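Long-range contact in aspartate carbamoyltransferase (Leishmania major, PDB 7K46), which probably catalyses the transfer of a carbamoyl group from carbamoyl phosphate to L-aspartate, the committed step of pyrimidine biosynthesis: residues G51-P56 with S79-K84. Residues are numbered along the deposited sequence; the frame is centred on the assembly and turned at random.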
loop_
_atom_site.group_PDB
_atom_site.type_symbol
_atom_site.label_atom_id
_atom_site.label_comp_id
_atom_site.label_asym_id
_atom_site.label_seq_id
_atom_site.Cartn_x
_atom_site.Cartn_y
_atom_site.Cartn_z
ATOM N N GLY A 51 -2.038 16.936 -0.401
ATOM C CA GLY A 51 -1.077 17.145 0.661
ATOM C C GLY A 51 -1.527 16.736 2.051
ATOM O O GLY A 51 -0.754 16.907 3.002
ATOM N N ARG A 52 -2.746 16.219 2.211
ATOM C CA ARG A 52 -3.205 15.696 3.490
ATOM C C ARG A 52 -3.078 14.175 3.491
ATOM O O ARG A 52 -3.245 13.524 2.460
ATOM C CB ARG A 52 -4.658 16.096 3.772
ATOM C CG ARG A 52 -4.961 17.576 3.534
ATOM C CD ARG A 52 -4.050 18.510 4.336
ATOM N NE ARG A 52 -4.149 19.872 3.811
ATOM C CZ ARG A 52 -3.147 20.737 3.722
ATOM N NH1 ARG A 52 -1.937 20.447 4.176
ATOM N NH2 ARG A 52 -3.364 21.926 3.160
ATOM N N VAL A 53 -2.795 13.613 4.664
ATOM C CA VAL A 53 -2.409 12.209 4.793
ATOM C C VAL A 53 -3.404 11.483 5.691
ATOM O O VAL A 53 -3.674 11.926 6.812
ATOM C CB VAL A 53 -0.986 12.081 5.364
ATOM C CG1 VAL A 53 -0.692 10.620 5.776
ATOM C CG2 VAL A 53 0.029 12.587 4.345
ATOM N N MET A 54 -3.921 10.359 5.203
ATOM C CA MET A 54 -4.707 9.424 5.994
ATOM C C MET A 54 -3.835 8.219 6.321
ATOM O O MET A 54 -3.158 7.687 5.429
ATOM C CB MET A 54 -5.948 8.962 5.212
ATOM C CG MET A 54 -6.606 7.671 5.766
ATOM S SD MET A 54 -7.894 7.010 4.667
ATOM C CE MET A 54 -9.203 8.203 4.950
ATOM N N THR A 55 -3.863 7.773 7.580
ATOM C CA THR A 55 -3.305 6.461 7.916
ATOM C C THR A 55 -4.408 5.556 8.446
ATOM O O THR A 55 -4.979 5.840 9.517
ATOM C CB THR A 55 -2.175 6.534 8.951
ATOM O OG1 THR A 55 -1.110 7.350 8.457
ATOM C CG2 THR A 55 -1.627 5.129 9.208
ATOM N N PRO A 56 -4.712 4.450 7.774
ATOM C CA PRO A 56 -5.577 3.431 8.377
ATOM C C PRO A 56 -4.778 2.510 9.281
ATOM O O PRO A 56 -3.638 2.139 8.980
ATOM C CB PRO A 56 -6.128 2.663 7.162
ATOM C CG PRO A 56 -5.593 3.411 5.926
ATOM C CD PRO A 56 -4.356 4.109 6.390
ATOM N N SER A 79 -3.657 11.792 0.264
ATOM C CA SER A 79 -2.678 10.709 0.267
ATOM C C SER A 79 -3.025 9.695 1.348
ATOM O O SER A 79 -3.647 10.038 2.354
ATOM C CB SER A 79 -1.266 11.249 0.533
ATOM O OG SER A 79 -0.867 12.147 -0.487
ATOM N N VAL A 80 -2.596 8.451 1.152
ATOM C CA VAL A 80 -2.803 7.395 2.139
ATOM C C VAL A 80 -1.479 6.705 2.426
ATOM O O VAL A 80 -0.787 6.261 1.502
ATOM C CB VAL A 80 -3.834 6.354 1.663
ATOM C CG1 VAL A 80 -3.988 5.254 2.722
ATOM C CG2 VAL A 80 -5.163 7.037 1.367
ATOM N N VAL A 81 -1.145 6.581 3.707
ATOM C CA VAL A 81 0.049 5.876 4.156
ATOM C C VAL A 81 -0.404 4.643 4.927
ATOM O O VAL A 81 -1.188 4.761 5.875
ATOM C CB VAL A 81 0.930 6.776 5.041
ATOM C CG1 VAL A 81 2.080 5.961 5.666
ATOM C CG2 VAL A 81 1.474 7.962 4.224
ATOM N N ASN A 82 0.091 3.472 4.531
ATOM C CA ASN A 82 -0.218 2.239 5.245
ATOM C C ASN A 82 0.603 2.143 6.525
ATOM O O ASN A 82 1.711 2.675 6.617
ATOM C CB ASN A 82 0.075 1.016 4.373
ATOM C CG ASN A 82 -0.416 1.179 2.951
ATOM O OD1 ASN A 82 -1.579 1.510 2.715
ATOM N ND2 ASN A 82 0.477 0.954 1.990
ATOM N N PHE A 83 0.058 1.442 7.519
ATOM C CA PHE A 83 0.789 1.185 8.760
ATOM C C PHE A 83 0.437 -0.230 9.207
ATOM O O PHE A 83 -0.647 -0.459 9.748
ATOM C CB PHE A 83 0.441 2.208 9.831
ATOM C CG PHE A 83 1.400 2.229 10.983
ATOM C CD1 PHE A 83 1.318 1.275 11.994
ATOM C CD2 PHE A 83 2.381 3.210 11.066
ATOM C CE1 PHE A 83 2.195 1.299 13.062
ATOM C CE2 PHE A 83 3.262 3.242 12.135
ATOM C CZ PHE A 83 3.174 2.285 13.133
ATOM N N LYS A 84 1.353 -1.165 8.979
ATOM C CA LYS A 84 1.129 -2.558 9.346
ATOM C C LYS A 84 1.161 -2.708 10.860
ATOM O O LYS A 84 2.139 -2.320 11.512
ATOM C CB LYS A 84 2.189 -3.452 8.706
HETATM O O HOH W 1 -2.024 14.273 -1.599
HETATM O O HOH W 2 -2.608 0.614 7.013
#
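Residues 51-56 and 79-84 run side by side at one edge of the four-stranded sheet in the carbamoyl phosphate-binding domain, pairing in parallel through strands 53-58 and 79-80, which helix 63-74 links in a beta-alpha-beta crossover. Three nearly straight backbone hydrogen bonds set the register: Ser-79 N to Arg-52 O (2.8 Å), Met-54 N to Ser-79 O (2.9 Å) and Val-81 N to Met-54 O (2.9 Å). The ladder stops at Pro-56, which has no N-H to offer, and Val-81 O meets its CD at 3.3 Å. Beyond it a water bridges the segments, donating to Pro-56 O and accepting from Phe-83 N, while at the opposite end another water joins Gly-51 N to Ser-79 OG.

Side chains alternate between two sides of the pair. On the side of Val-53 and Ser-79, Val-53 CG1, anti to the backbone N (chi1 168°), slants across to Val-81 CG2 at 3.8 Å. Thr-55 follows, with CG2 3.6 Å from Phe-83 CB; its OG1 turns to Tyr-106 and Ser-107, which satisfy the buried hydroxyl. On the side of Met-54 and Val-80, Val-80 CG1 meets the Pro-56 ring roughly at right angles, 3.9 Å from CD; helix 63-74 of the same chain covers them, Leu-66 on Pro-56, Cys-70 and Met-74 on Val-80. Strand 109-113 binds the far edge of 53-58, whereas 79-80 is outermost within the chain; Met-74 of a second subunit packs on Ser-79 and its Ser-67 on Val-81. Direct backbone bonds thus hold the register only as far as the proline; past it, water mediates between Pro-56 O and Phe-83 N, 4.0 Å apart.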